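Local coordinates for vacuolar protein sorting-associated protein IST1 (PDB 3GGY) that helps regulate recruitment of the ATPase VPS4 to the ESCRT-III complex in late multivesicular body sorting, here represented by its N-terminal ESCRT-III-like domain, at residues A[110-115]-A[123-128]; A[33-38]-A[178-183]; A[85-90]-A[103-108]. One frame throughout, in Å; residues are numbered along the deposited sequence.

Interaction 1 of 3, residues A[110-115]-A[123-128]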
ATOM      1  N   ARG A 110       0.935  -0.667 -13.566  1.00  9.30           N
ATOM      2  CA  ARG A 110      -0.302  -1.388 -13.290  1.00  9.08           C
ATOM      3  C   ARG A 110      -0.616  -1.385 -11.796  1.00  9.43           C
ATOM      4  O   ARG A 110      -1.762  -1.192 -11.403  1.00  8.64           O
ATOM      5  CB  ARG A 110      -0.203  -2.829 -13.791  1.00  9.37           C
ATOM      6  CG  ARG A 110      -0.248  -2.942 -15.304  1.00  9.22           C
ATOM      7  CD  ARG A 110      -0.037  -4.374 -15.755  1.00  9.09           C
ATOM      8  NE  ARG A 110      -0.056  -4.448 -17.211  1.00 10.14           N
ATOM      9  CZ  ARG A 110      -1.161  -4.528 -17.942  1.00 12.12           C
ATOM     10  NH1 ARG A 110      -2.350  -4.563 -17.357  1.00 10.77           N
ATOM     11  NH2 ARG A 110      -1.077  -4.526 -19.267  1.00 13.49           N
ATOM     12  N   SER A 111       0.405  -1.584 -10.965  1.00  9.66           N
ATOM     13  CA  SER A 111       0.193  -1.605  -9.526  1.00  8.17           C
ATOM     14  C   SER A 111      -0.282  -0.263  -8.984  1.00  8.34           C
ATOM     15  O   SER A 111      -1.147  -0.209  -8.110  1.00  7.83           O
ATOM     16  CB  SER A 111       1.477  -2.034  -8.805  1.00  8.71           C
ATOM     17  OG  SER A 111       1.814  -3.378  -9.139  1.00  9.84           O
ATOM     18  N   LEU A 112       0.282   0.823  -9.498  1.00  7.08           N
ATOM     19  CA  LEU A 112      -0.100   2.154  -9.038  1.00  8.30           C
ATOM     20  C   LEU A 112      -1.530   2.495  -9.431  1.00  7.21           C
ATOM     21  O   LEU A 112      -2.271   3.094  -8.654  1.00  8.01           O
ATOM     22  CB  LEU A 112       0.878   3.185  -9.595  1.00  9.46           C
ATOM     23  CG  LEU A 112       2.246   3.097  -8.912  1.00  9.34           C
ATOM     24  CD1 LEU A 112       3.276   3.891  -9.708  1.00 10.19           C
ATOM     25  CD2 LEU A 112       2.142   3.626  -7.487  1.00 10.45           C
ATOM     26  N   ILE A 113      -1.928   2.101 -10.633  1.00  8.33           N
ATOM     27  CA  ILE A 113      -3.288   2.369 -11.082  1.00  8.49           C
ATOM     28  C   ILE A 113      -4.278   1.530 -10.271  1.00  8.27           C
ATOM     29  O   ILE A 113      -5.331   2.020  -9.856  1.00  8.05           O
ATOM     30  CB  ILE A 113      -3.423   2.069 -12.589  1.00  8.69           C
ATOM     31  CG1 ILE A 113      -2.644   3.131 -13.370  1.00 10.11           C
ATOM     32  CG2 ILE A 113      -4.892   2.057 -13.007  1.00  9.73           C
ATOM     33  CD1 ILE A 113      -2.550   2.864 -14.867  1.00 10.80           C
ATOM     34  N   TYR A 114      -3.932   0.267 -10.036  1.00  7.05           N
ATOM     35  CA  TYR A 114      -4.782  -0.621  -9.257  1.00  6.22           C
ATOM     36  C   TYR A 114      -4.953  -0.105  -7.835  1.00  8.47           C
ATOM     37  O   TYR A 114      -6.014  -0.263  -7.227  1.00  8.15           O
ATOM     38  CB  TYR A 114      -4.173  -2.029  -9.198  1.00  8.90           C
ATOM     39  CG  TYR A 114      -5.044  -3.010  -8.457  1.00  6.59           C
ATOM     40  CD1 TYR A 114      -6.154  -3.581  -9.071  1.00  8.96           C
ATOM     41  CD2 TYR A 114      -4.806  -3.315  -7.118  1.00  7.42           C
ATOM     42  CE1 TYR A 114      -7.012  -4.426  -8.374  1.00  8.71           C
ATOM     43  CE2 TYR A 114      -5.659  -4.162  -6.411  1.00  9.14           C
ATOM     44  CZ  TYR A 114      -6.760  -4.712  -7.046  1.00 10.54           C
ATOM     45  OH  TYR A 114      -7.612  -5.543  -6.358  1.00 11.85           O
ATOM     46  N   ALA A 115      -3.904   0.524  -7.317  1.00  7.69           N
ATOM     47  CA  ALA A 115      -3.908   1.031  -5.948  1.00  8.52           C
ATOM     48  C   ALA A 115      -4.767   2.258  -5.679  1.00  9.00           C
ATOM     49  O   ALA A 115      -5.105   2.523  -4.525  1.00  8.76           O
ATOM     50  CB  ALA A 115      -2.478   1.311  -5.507  1.00  8.61           C
ATOM     51  N   LYS A 123      -4.321  11.347  -3.361  1.00 22.13           N
ATOM     52  CA  LYS A 123      -5.150  11.674  -4.518  1.00 23.63           C
ATOM     53  C   LYS A 123      -4.437  11.697  -5.859  1.00 22.68           C
ATOM     54  O   LYS A 123      -5.026  11.336  -6.875  1.00 23.89           O
ATOM     55  CB  LYS A 123      -5.837  13.028  -4.311  1.00 25.78           C
ATOM     56  CG  LYS A 123      -6.802  13.059  -3.147  1.00 30.96           C
ATOM     57  CD  LYS A 123      -7.520  14.397  -3.059  1.00 35.18           C
ATOM     58  CE  LYS A 123      -8.319  14.493  -1.771  1.00 36.33           C
ATOM     59  NZ  LYS A 123      -7.437  14.347  -0.578  1.00 38.84           N
ATOM     60  N   GLU A 124      -3.181  12.131  -5.866  1.00 22.00           N
ATOM     61  CA  GLU A 124      -2.408  12.220  -7.100  1.00 22.74           C
ATOM     62  C   GLU A 124      -2.308  10.922  -7.897  1.00 21.50           C
ATOM     63  O   GLU A 124      -2.060  10.957  -9.098  1.00 20.43           O
ATOM     64  CB  GLU A 124      -0.994  12.732  -6.804  1.00 25.83           C
ATOM     65  CG  GLU A 124      -0.918  14.175  -6.313  1.00 30.43           C
ATOM     66  CD  GLU A 124      -1.626  14.393  -4.989  1.00 32.04           C
ATOM     67  OE1 GLU A 124      -1.482  13.543  -4.084  1.00 31.15           O
ATOM     68  OE2 GLU A 124      -2.317  15.427  -4.846  1.00 33.91           O
ATOM     69  N   LEU A 125      -2.493   9.777  -7.248  1.00 18.28           N
ATOM     70  CA  LEU A 125      -2.408   8.517  -7.978  1.00 16.79           C
ATOM     71  C   LEU A 125      -3.424   8.475  -9.116  1.00 16.12           C
ATOM     72  O   LEU A 125      -3.170   7.868 -10.157  1.00 15.27           O
ATOM     73  CB  LEU A 125      -2.627   7.323  -7.039  1.00 14.62           C
ATOM     74  CG  LEU A 125      -1.533   7.034  -6.004  1.00 15.19           C
ATOM     75  CD1 LEU A 125      -2.012   5.944  -5.062  1.00 15.67           C
ATOM     76  CD2 LEU A 125      -0.237   6.618  -6.701  1.00 15.08           C
ATOM     77  N   SER A 126      -4.570   9.126  -8.926  1.00 16.55           N
ATOM     78  CA  SER A 126      -5.603   9.142  -9.964  1.00 18.02           C
ATOM     79  C   SER A 126      -5.084   9.810 -11.234  1.00 18.80           C
ATOM     80  O   SER A 126      -5.536   9.507 -12.340  1.00 18.03           O
ATOM     81  CB  SER A 126      -6.861   9.869  -9.467  1.00 21.84           C
ATOM     82  OG  SER A 126      -6.581  11.215  -9.128  1.00 27.45           O
ATOM     83  N   GLN A 127      -4.130  10.719 -11.073  1.00 18.46           N
ATOM     84  CA  GLN A 127      -3.540  11.415 -12.211  1.00 19.52           C
ATOM     85  C   GLN A 127      -2.760  10.448 -13.093  1.00 19.41           C
ATOM     86  O   GLN A 127      -2.667  10.643 -14.304  1.00 18.61           O
ATOM     87  CB  GLN A 127      -2.610  12.529 -11.724  1.00 22.14           C
ATOM     88  CG  GLN A 127      -3.328  13.759 -11.209  1.00 25.70           C
ATOM     89  CD  GLN A 127      -2.404  14.680 -10.436  1.00 28.43           C
ATOM     90  OE1 GLN A 127      -1.256  14.897 -10.827  1.00 31.98           O
ATOM     91  NE2 GLN A 127      -2.904  15.233  -9.337  1.00 29.66           N
ATOM     92  N   LEU A 128      -2.192   9.409 -12.484  1.00 19.24           N
ATOM     93  CA  LEU A 128      -1.432   8.421 -13.244  1.00 19.67           C
ATOM     94  C   LEU A 128      -2.380   7.676 -14.169  1.00 19.94           C
ATOM     95  O   LEU A 128      -2.048   7.395 -15.326  1.00 18.73           O
ATOM     96  CB  LEU A 128      -0.736   7.432 -12.308  1.00 20.37           C
ATOM     97  CG  LEU A 128       0.412   7.988 -11.464  1.00 22.96           C
ATOM     98  CD1 LEU A 128       0.944   6.891 -10.565  1.00 22.87           C
ATOM     99  CD2 LEU A 128       1.518   8.523 -12.373  1.00 23.61           C
TER
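Leu112 overlaps Leu125 and Leu128 at once, its forked end dividing between two leucines one helical turn apart. The CD2 branch of Leu112 meets CD2 of Leu125 at 3.9 Å, methyl against methyl, and these two side chains cross at roughly a right angle. The other branch is given to Leu128, whose CD1 lies 3.9 Å from Leu112 CD1 and also reaches down the stem to Leu112 CB, at 3.8 Å. That second pair meets at a slant, so Leu128 lies against the flank of Leu112 rather than only its end. All three leucines place CG beside the backbone N and anti to the carbonyl carbon (chi1 -72° for Leu112), and Leu125 and Leu128 each bring one methyl, CD2 and CD1 respectively, to Leu112. Across the first pair Leu112 CA and Leu125 CA are 6.9 Å apart, and 220 Å² of surface is buried between the segments.

Ser126, whose side chain starts away from 110-115, turns its hydroxyl back to Lys123, with OG 2.7 Å from Lys123 O and the donor nearly in line with the carbonyl (C=O...OG angle 165°). Because Ser126 N also donates to Lys123 O, at 3.0 Å, this carbonyl is gripped twice by one residue and the turn entering helix 125-135 is tied locally.

Further apolar cover comes from both long helices: Leu112 touches Cys77 and Leu80 of helix 50-82, while Leu128 touches Cys15 of helix 8-46. The arrangement is a leucine-rich join between consecutive short helices, 105-115 and 125-135, where they pack on the long helical hairpin of the ESCRT-III-like fold.

Interaction 2 of 3, residues A[33-38]-A[178-183]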
ATOM      1  N   ILE A  33       1.160   6.592  13.899  1.00 17.31           N
ATOM      2  CA  ILE A  33      -0.164   6.249  14.412  1.00 16.39           C
ATOM      3  C   ILE A  33      -0.212   4.779  14.833  1.00 16.24           C
ATOM      4  O   ILE A  33      -0.823   4.431  15.848  1.00 16.10           O
ATOM      5  CB  ILE A  33      -1.247   6.541  13.347  1.00 18.38           C
ATOM      6  CG1 ILE A  33      -1.327   8.053  13.117  1.00 20.21           C
ATOM      7  CG2 ILE A  33      -2.594   5.985  13.781  1.00 17.13           C
ATOM      8  CD1 ILE A  33      -2.290   8.467  12.022  1.00 20.11           C
ATOM      9  N   ALA A  34       0.445   3.919  14.058  1.00 14.49           N
ATOM     10  CA  ALA A  34       0.489   2.495  14.374  1.00 14.91           C
ATOM     11  C   ALA A  34       1.176   2.315  15.730  1.00 14.92           C
ATOM     12  O   ALA A  34       0.769   1.479  16.535  1.00 15.78           O
ATOM     13  CB  ALA A  34       1.256   1.739  13.286  1.00 14.45           C
ATOM     14  N   LYS A  35       2.208   3.111  15.984  1.00 15.90           N
ATOM     15  CA  LYS A  35       2.921   3.024  17.254  1.00 18.08           C
ATOM     16  C   LYS A  35       1.990   3.403  18.402  1.00 18.86           C
ATOM     17  O   LYS A  35       1.997   2.764  19.457  1.00 18.38           O
ATOM     18  CB  LYS A  35       4.147   3.941  17.244  1.00 20.93           C
ATOM     19  CG  LYS A  35       5.039   3.779  18.464  1.00 25.15           C
ATOM     20  CD  LYS A  35       6.370   4.483  18.266  1.00 28.99           C
ATOM     21  CE  LYS A  35       7.297   4.270  19.455  1.00 32.99           C
ATOM     22  NZ  LYS A  35       6.811   4.967  20.678  1.00 35.11           N
ATOM     23  N   GLN A  36       1.187   4.444  18.195  1.00 16.76           N
ATOM     24  CA  GLN A  36       0.245   4.882  19.219  1.00 18.66           C
ATOM     25  C   GLN A  36      -0.809   3.806  19.464  1.00 18.05           C
ATOM     26  O   GLN A  36      -1.243   3.596  20.596  1.00 14.89           O
ATOM     27  CB  GLN A  36      -0.438   6.190  18.802  1.00 20.71           C
ATOM     28  CG  GLN A  36      -1.524   6.661  19.770  1.00 28.86           C
ATOM     29  CD  GLN A  36      -1.968   8.091  19.508  1.00 33.27           C
ATOM     30  OE1 GLN A  36      -1.138   8.981  19.327  1.00 37.34           O
ATOM     31  NE2 GLN A  36      -3.277   8.323  19.500  1.00 33.75           N
ATOM     32  N   SER A  37      -1.221   3.127  18.398  1.00 16.25           N
ATOM     33  CA  SER A  37      -2.221   2.076  18.522  1.00 15.83           C
ATOM     34  C   SER A  37      -1.706   0.929  19.378  1.00 14.57           C
ATOM     35  O   SER A  37      -2.455   0.352  20.165  1.00 14.57           O
ATOM     36  CB  SER A  37      -2.614   1.551  17.139  1.00 18.49           C
ATOM     37  OG  SER A  37      -3.215   2.580  16.371  1.00 22.37           O
ATOM     38  N   ARG A  38      -0.426   0.603  19.225  1.00 13.76           N
ATOM     39  CA  ARG A  38       0.177  -0.470  20.001  1.00 13.58           C
ATOM     40  C   ARG A  38       0.173  -0.103  21.488  1.00 13.90           C
ATOM     41  O   ARG A  38      -0.114  -0.943  22.336  1.00 12.59           O
ATOM     42  CB  ARG A  38       1.600  -0.742  19.503  1.00 14.44           C
ATOM     43  CG  ARG A  38       1.622  -1.481  18.160  1.00 13.51           C
ATOM     44  CD  ARG A  38       3.024  -1.621  17.580  1.00 17.21           C
ATOM     45  NE  ARG A  38       3.005  -2.426  16.358  1.00 14.84           N
ATOM     46  CZ  ARG A  38       3.100  -3.752  16.330  1.00 16.94           C
ATOM     47  NH1 ARG A  38       3.237  -4.438  17.458  1.00 15.48           N
ATOM     48  NH2 ARG A  38       3.025  -4.398  15.176  1.00 16.32           N
ATOM     49  N   LYS A 178       5.556  -7.531  25.059  1.00 14.40           N
ATOM     50  CA  LYS A 178       6.994  -7.427  25.284  1.00 14.73           C
ATOM     51  C   LYS A 178       7.432  -5.972  25.220  1.00 14.75           C
ATOM     52  O   LYS A 178       8.158  -5.490  26.090  1.00 16.14           O
ATOM     53  CB  LYS A 178       7.783  -8.233  24.253  1.00 14.74           C
ATOM     54  CG  LYS A 178       9.289  -8.191  24.530  1.00 14.28           C
ATOM     55  CD  LYS A 178      10.085  -9.078  23.607  1.00 14.98           C
ATOM     56  CE  LYS A 178      11.552  -9.065  24.000  1.00 19.06           C
ATOM     57  NZ  LYS A 178      12.357  -9.959  23.135  1.00 19.75           N
ATOM     58  N   THR A 179       6.976  -5.264  24.192  1.00 14.02           N
ATOM     59  CA  THR A 179       7.336  -3.866  24.026  1.00 14.76           C
ATOM     60  C   THR A 179       6.982  -3.003  25.230  1.00 15.28           C
ATOM     61  O   THR A 179       7.781  -2.170  25.662  1.00 16.73           O
ATOM     62  CB  THR A 179       6.648  -3.252  22.781  1.00 14.51           C
ATOM     63  OG1 THR A 179       7.118  -3.918  21.605  1.00 17.02           O
ATOM     64  CG2 THR A 179       6.961  -1.767  22.668  1.00 13.46           C
ATOM     65  N   TYR A 180       5.795  -3.219  25.782  1.00 15.32           N
ATOM     66  CA  TYR A 180       5.324  -2.414  26.898  1.00 15.86           C
ATOM     67  C   TYR A 180       5.357  -3.044  28.284  1.00 15.99           C
ATOM     68  O   TYR A 180       4.720  -2.537  29.207  1.00 14.81           O
ATOM     69  CB  TYR A 180       3.915  -1.923  26.577  1.00 16.91           C
ATOM     70  CG  TYR A 180       3.899  -1.051  25.347  1.00 20.37           C
ATOM     71  CD1 TYR A 180       4.358   0.264  25.401  1.00 20.12           C
ATOM     72  CD2 TYR A 180       3.503  -1.561  24.112  1.00 21.79           C
ATOM     73  CE1 TYR A 180       4.432   1.047  24.257  1.00 21.89           C
ATOM     74  CE2 TYR A 180       3.574  -0.785  22.960  1.00 22.25           C
ATOM     75  CZ  TYR A 180       4.043   0.516  23.040  1.00 21.16           C
ATOM     76  OH  TYR A 180       4.150   1.281  21.900  1.00 23.68           O
ATOM     77  N   ASP A 181       6.115  -4.127  28.434  1.00 17.34           N
ATOM     78  CA  ASP A 181       6.236  -4.820  29.718  1.00 17.27           C
ATOM     79  C   ASP A 181       4.896  -5.129  30.375  1.00 16.62           C
ATOM     80  O   ASP A 181       4.753  -4.996  31.590  1.00 17.85           O
ATOM     81  CB  ASP A 181       7.082  -3.990  30.693  1.00 21.19           C
ATOM     82  CG  ASP A 181       8.466  -3.700  30.162  1.00 21.76           C
ATOM     83  OD1 ASP A 181       9.157  -4.654  29.754  1.00 25.05           O
ATOM     84  OD2 ASP A 181       8.864  -2.515  30.156  1.00 26.45           O
ATOM     85  N   VAL A 182       3.915  -5.547  29.580  1.00 14.86           N
ATOM     86  CA  VAL A 182       2.596  -5.873  30.114  1.00 13.05           C
ATOM     87  C   VAL A 182       2.700  -7.107  31.002  1.00 12.46           C
ATOM     88  O   VAL A 182       3.263  -8.120  30.597  1.00 15.10           O
ATOM     89  CB  VAL A 182       1.595  -6.160  28.977  1.00 12.25           C
ATOM     90  CG1 VAL A 182       0.290  -6.712  29.543  1.00 12.16           C
ATOM     91  CG2 VAL A 182       1.335  -4.886  28.193  1.00 12.72           C
ATOM     92  N   PRO A 183       2.148  -7.042  32.224  1.00 14.53           N
ATOM     93  CA  PRO A 183       2.215  -8.194  33.130  1.00 15.28           C
ATOM     94  C   PRO A 183       1.681  -9.482  32.502  1.00 16.51           C
ATOM     95  O   PRO A 183       0.715  -9.471  31.739  1.00 16.00           O
ATOM     96  CB  PRO A 183       1.376  -7.744  34.327  1.00 15.24           C
ATOM     97  CG  PRO A 183       1.553  -6.266  34.327  1.00 16.13           C
ATOM     98  CD  PRO A 183       1.423  -5.927  32.854  1.00 14.28           C
TER
HETATM   99  O   HOH W   1       4.839  -3.406  19.910  1.00 16.45           O
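Tyr180 brings CE2 to 3.7 Å from Arg38 O and 4.0 Å from Arg38 CB, the oxygen standing oblique to the ring. Having CG beside the backbone N (chi1 -62°), the tyrosine points its ring at helix 8-46, and its OH comes to 3.6 Å from Lys35 O, one turn before Arg38. Thr179 braces the ring from its own chain: its CG2 sits 3.5 Å above the ring plane, displaced toward the rim.

Arg38 sets out toward 178-183, but its chain, extended from CG to NE, carries the guanidinium off. Two partners hold that end: NH2 makes a salt bridge with Asp64 of helix 50-82, and NH1 donates to a water at 3.1 Å that also bonds Thr179 OG1, 2.9 Å away. The direct contact is van der Waals packing of the ring on helix backbone and Arg38 CB, supplemented by a water bridge.

Asp181, with positive phi (50°), is the C' residue of a Schellman motif ending helix 166-179, in which Val182 N pairs with Ala177 O. This helix end, docked beside helices 8-46 and 50-82, is consistent with the ESCRT-III-like fold, in which a C-terminal helix packs beside the closed end of the hairpin, as in CHMP3.

Interaction 3 of 3, residues A[85-90]-A[103-108]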
ATOM      1  N   GLN A  85      11.583   8.935 -19.444  1.00 34.78           N
ATOM      2  CA  GLN A  85      11.837   9.146 -20.866  1.00 36.53           C
ATOM      3  C   GLN A  85      11.475   7.937 -21.730  1.00 36.84           C
ATOM      4  O   GLN A  85      11.118   8.089 -22.899  1.00 37.46           O
ATOM      5  CB  GLN A  85      13.304   9.534 -21.094  1.00 37.96           C
ATOM      6  CG  GLN A  85      14.330   8.530 -20.582  1.00 40.52           C
ATOM      7  CD  GLN A  85      14.269   8.334 -19.078  1.00 42.22           C
ATOM      8  OE1 GLN A  85      14.284   9.298 -18.311  1.00 42.94           O
ATOM      9  NE2 GLN A  85      14.209   7.079 -18.648  1.00 43.22           N
ATOM     10  N   VAL A  86      11.557   6.742 -21.155  1.00 36.20           N
ATOM     11  CA  VAL A  86      11.233   5.524 -21.891  1.00 35.34           C
ATOM     12  C   VAL A  86       9.718   5.350 -22.014  1.00 34.70           C
ATOM     13  O   VAL A  86       9.212   4.924 -23.053  1.00 32.88           O
ATOM     14  CB  VAL A  86      11.817   4.280 -21.196  1.00 36.66           C
ATOM     15  CG1 VAL A  86      11.618   3.059 -22.071  1.00 37.26           C
ATOM     16  CG2 VAL A  86      13.295   4.491 -20.906  1.00 37.47           C
ATOM     17  N   ILE A  87       9.001   5.685 -20.947  1.00 33.75           N
ATOM     18  CA  ILE A  87       7.547   5.573 -20.931  1.00 32.75           C
ATOM     19  C   ILE A  87       6.950   6.467 -22.008  1.00 32.64           C
ATOM     20  O   ILE A  87       5.868   6.199 -22.538  1.00 31.64           O
ATOM     21  CB  ILE A  87       6.978   5.994 -19.559  1.00 32.07           C
ATOM     22  CG1 ILE A  87       7.532   5.073 -18.473  1.00 32.37           C
ATOM     23  CG2 ILE A  87       5.456   5.960 -19.589  1.00 32.35           C
ATOM     24  CD1 ILE A  87       7.176   5.494 -17.071  1.00 31.81           C
ATOM     25  N   ASN A  88       7.671   7.531 -22.334  1.00 32.49           N
ATOM     26  CA  ASN A  88       7.212   8.470 -23.342  1.00 32.68           C
ATOM     27  C   ASN A  88       7.090   7.803 -24.710  1.00 31.72           C
ATOM     28  O   ASN A  88       6.364   8.284 -25.576  1.00 32.39           O
ATOM     29  CB  ASN A  88       8.174   9.656 -23.422  1.00 33.24           C
ATOM     30  CG  ASN A  88       7.720  10.706 -24.408  1.00 34.89           C
ATOM     31  OD1 ASN A  88       6.595  11.204 -24.328  1.00 34.18           O
ATOM     32  ND2 ASN A  88       8.594  11.053 -25.346  1.00 36.37           N
ATOM     33  N   ASP A  89       7.793   6.689 -24.896  1.00 32.00           N
ATOM     34  CA  ASP A  89       7.756   5.970 -26.166  1.00 32.38           C
ATOM     35  C   ASP A  89       6.799   4.781 -26.153  1.00 32.36           C
ATOM     36  O   ASP A  89       6.901   3.890 -26.998  1.00 33.38           O
ATOM     37  CB  ASP A  89       9.159   5.484 -26.541  1.00 33.97           C
ATOM     38  CG  ASP A  89      10.150   6.622 -26.692  1.00 34.49           C
ATOM     39  OD1 ASP A  89       9.800   7.634 -27.334  1.00 34.76           O
ATOM     40  OD2 ASP A  89      11.279   6.500 -26.176  1.00 35.74           O
ATOM     41  N   ILE A  90       5.874   4.766 -25.197  1.00 30.20           N
ATOM     42  CA  ILE A  90       4.901   3.681 -25.091  1.00 28.03           C
ATOM     43  C   ILE A  90       3.519   4.188 -25.487  1.00 28.48           C
ATOM     44  O   ILE A  90       2.979   5.098 -24.855  1.00 28.05           O
ATOM     45  CB  ILE A  90       4.839   3.126 -23.653  1.00 27.64           C
ATOM     46  CG1 ILE A  90       6.240   2.718 -23.194  1.00 25.45           C
ATOM     47  CG2 ILE A  90       3.915   1.916 -23.602  1.00 25.49           C
ATOM     48  CD1 ILE A  90       6.313   2.304 -21.738  1.00 28.41           C
ATOM     49  N   ASP A 103      12.244  -4.049 -17.539  1.00 32.85           N
ATOM     50  CA  ASP A 103      12.592  -2.860 -16.769  1.00 29.22           C
ATOM     51  C   ASP A 103      11.614  -2.612 -15.614  1.00 27.56           C
ATOM     52  O   ASP A 103      11.709  -1.604 -14.913  1.00 24.54           O
ATOM     53  CB  ASP A 103      12.636  -1.631 -17.683  1.00 30.31           C
ATOM     54  CG  ASP A 103      11.424  -1.531 -18.589  1.00 31.68           C
ATOM     55  OD1 ASP A 103      10.294  -1.771 -18.110  1.00 30.62           O
ATOM     56  OD2 ASP A 103      11.596  -1.204 -19.781  1.00 31.82           O
ATOM     57  N   GLY A 104      10.671  -3.534 -15.434  1.00 25.27           N
ATOM     58  CA  GLY A 104       9.699  -3.428 -14.355  1.00 22.98           C
ATOM     59  C   GLY A 104       8.618  -2.373 -14.501  1.00 20.29           C
ATOM     60  O   GLY A 104       7.820  -2.165 -13.579  1.00 19.42           O
ATOM     61  N   ILE A 105       8.573  -1.708 -15.648  1.00 17.70           N
ATOM     62  CA  ILE A 105       7.581  -0.664 -15.871  1.00 17.00           C
ATOM     63  C   ILE A 105       6.155  -1.208 -15.914  1.00 16.88           C
ATOM     64  O   ILE A 105       5.258  -0.654 -15.276  1.00 15.57           O
ATOM     65  CB  ILE A 105       7.887   0.113 -17.170  1.00 18.04           C
ATOM     66  CG1 ILE A 105       9.215   0.860 -17.006  1.00 19.54           C
ATOM     67  CG2 ILE A 105       6.758   1.088 -17.490  1.00 18.82           C
ATOM     68  CD1 ILE A 105       9.680   1.604 -18.246  1.00 21.51           C
ATOM     69  N   ASN A 106       5.944  -2.293 -16.651  1.00 15.88           N
ATOM     70  CA  ASN A 106       4.606  -2.886 -16.754  1.00 13.76           C
ATOM     71  C   ASN A 106       3.991  -3.090 -15.372  1.00 13.97           C
ATOM     72  O   ASN A 106       2.878  -2.636 -15.088  1.00 13.40           O
ATOM     73  CB  ASN A 106       4.681  -4.233 -17.477  1.00 13.50           C
ATOM     74  CG  ASN A 106       3.310  -4.831 -17.741  1.00 12.10           C
ATOM     75  OD1 ASN A 106       2.445  -4.185 -18.328  1.00 14.63           O
ATOM     76  ND2 ASN A 106       3.112  -6.073 -17.319  1.00 14.06           N
ATOM     77  N   GLU A 107       4.737  -3.781 -14.521  1.00 12.23           N
ATOM     78  CA  GLU A 107       4.335  -4.086 -13.159  1.00 14.09           C
ATOM     79  C   GLU A 107       4.118  -2.831 -12.315  1.00 13.73           C
ATOM     80  O   GLU A 107       3.131  -2.723 -11.587  1.00 11.66           O
ATOM     81  CB  GLU A 107       5.420  -4.953 -12.527  1.00 19.10           C
ATOM     82  CG  GLU A 107       5.147  -5.405 -11.121  1.00 21.07           C
ATOM     83  CD  GLU A 107       6.292  -6.230 -10.579  1.00 24.24           C
ATOM     84  OE1 GLU A 107       6.709  -7.189 -11.267  1.00 27.36           O
ATOM     85  OE2 GLU A 107       6.769  -5.925  -9.470  1.00 23.46           O
ATOM     86  N   ALA A 108       5.046  -1.886 -12.414  1.00 12.89           N
ATOM     87  CA  ALA A 108       4.960  -0.656 -11.638  1.00 13.01           C
ATOM     88  C   ALA A 108       3.738   0.207 -11.954  1.00 12.44           C
ATOM     89  O   ALA A 108       3.025   0.629 -11.043  1.00 11.59           O
ATOM     90  CB  ALA A 108       6.234   0.163 -11.824  1.00 13.51           C
TER
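Ile105 meets two isoleucines of segment 85-90 with different atoms. Its CD1 comes to 4.1 Å from Ile87 CG1, and its CG2 branch reaches the same CG1 at 4.2 Å, so the fork straddles a single methylene; the two side chains lie at a slant. CG2 of Ile105 also approaches Ile90 CD1, more loosely, at 4.4 Å. CG2, set opposite the backbone N while CG1 lies beside it (chi1 -65°), is the branch that meets both partners.

A backbone turn sets one side of this apolar cluster and a side-chain cap the other. Ile87 and Ile90 are the ends of a type I turn, closed by Ile90 N donating to Ile87 O at 3.0 Å. On the other side, Asp103 OD1 accepts from Ile105 N at 3.0 Å, fairly straight (160° at the hydrogen), forming an Asx turn. The N-H meets the anti side of the carboxylate, and OD2 bonds His100 ND1, which leaves the group held at both oxygens. Gly104, with positive phi, is the N-cap residue.

Farther out, Leu80 of helix 50-82 touches both Ile87 and Ile105, and Leu96 of helix 93-99 touches Ile90 and Ile105. The result is an apolar cluster joining helix 84-87 and the turn that follows it to an Asx-turn helix start, within the ESCRT-III-like helical bundle.

Interactions 1 and 3 are neighbours: their centres are about 15 Å apart, both use helix 105-115, and 103-108 and 110-115 adjoin in sequence with no other touch between the two contacts. In both, a side chain of that helix also meets Leu80 of helix 50-82. Interaction 2 belongs to the other side of the chain's centre, with its own centre about 33 Å from that of interaction 1 and about 42 Å from that of interaction 3. It joins segments 140 residues apart, and the other two contacts fall between them in sequence. Interactions 1 and 3 are buried, whereas interaction 2 lies at the surface.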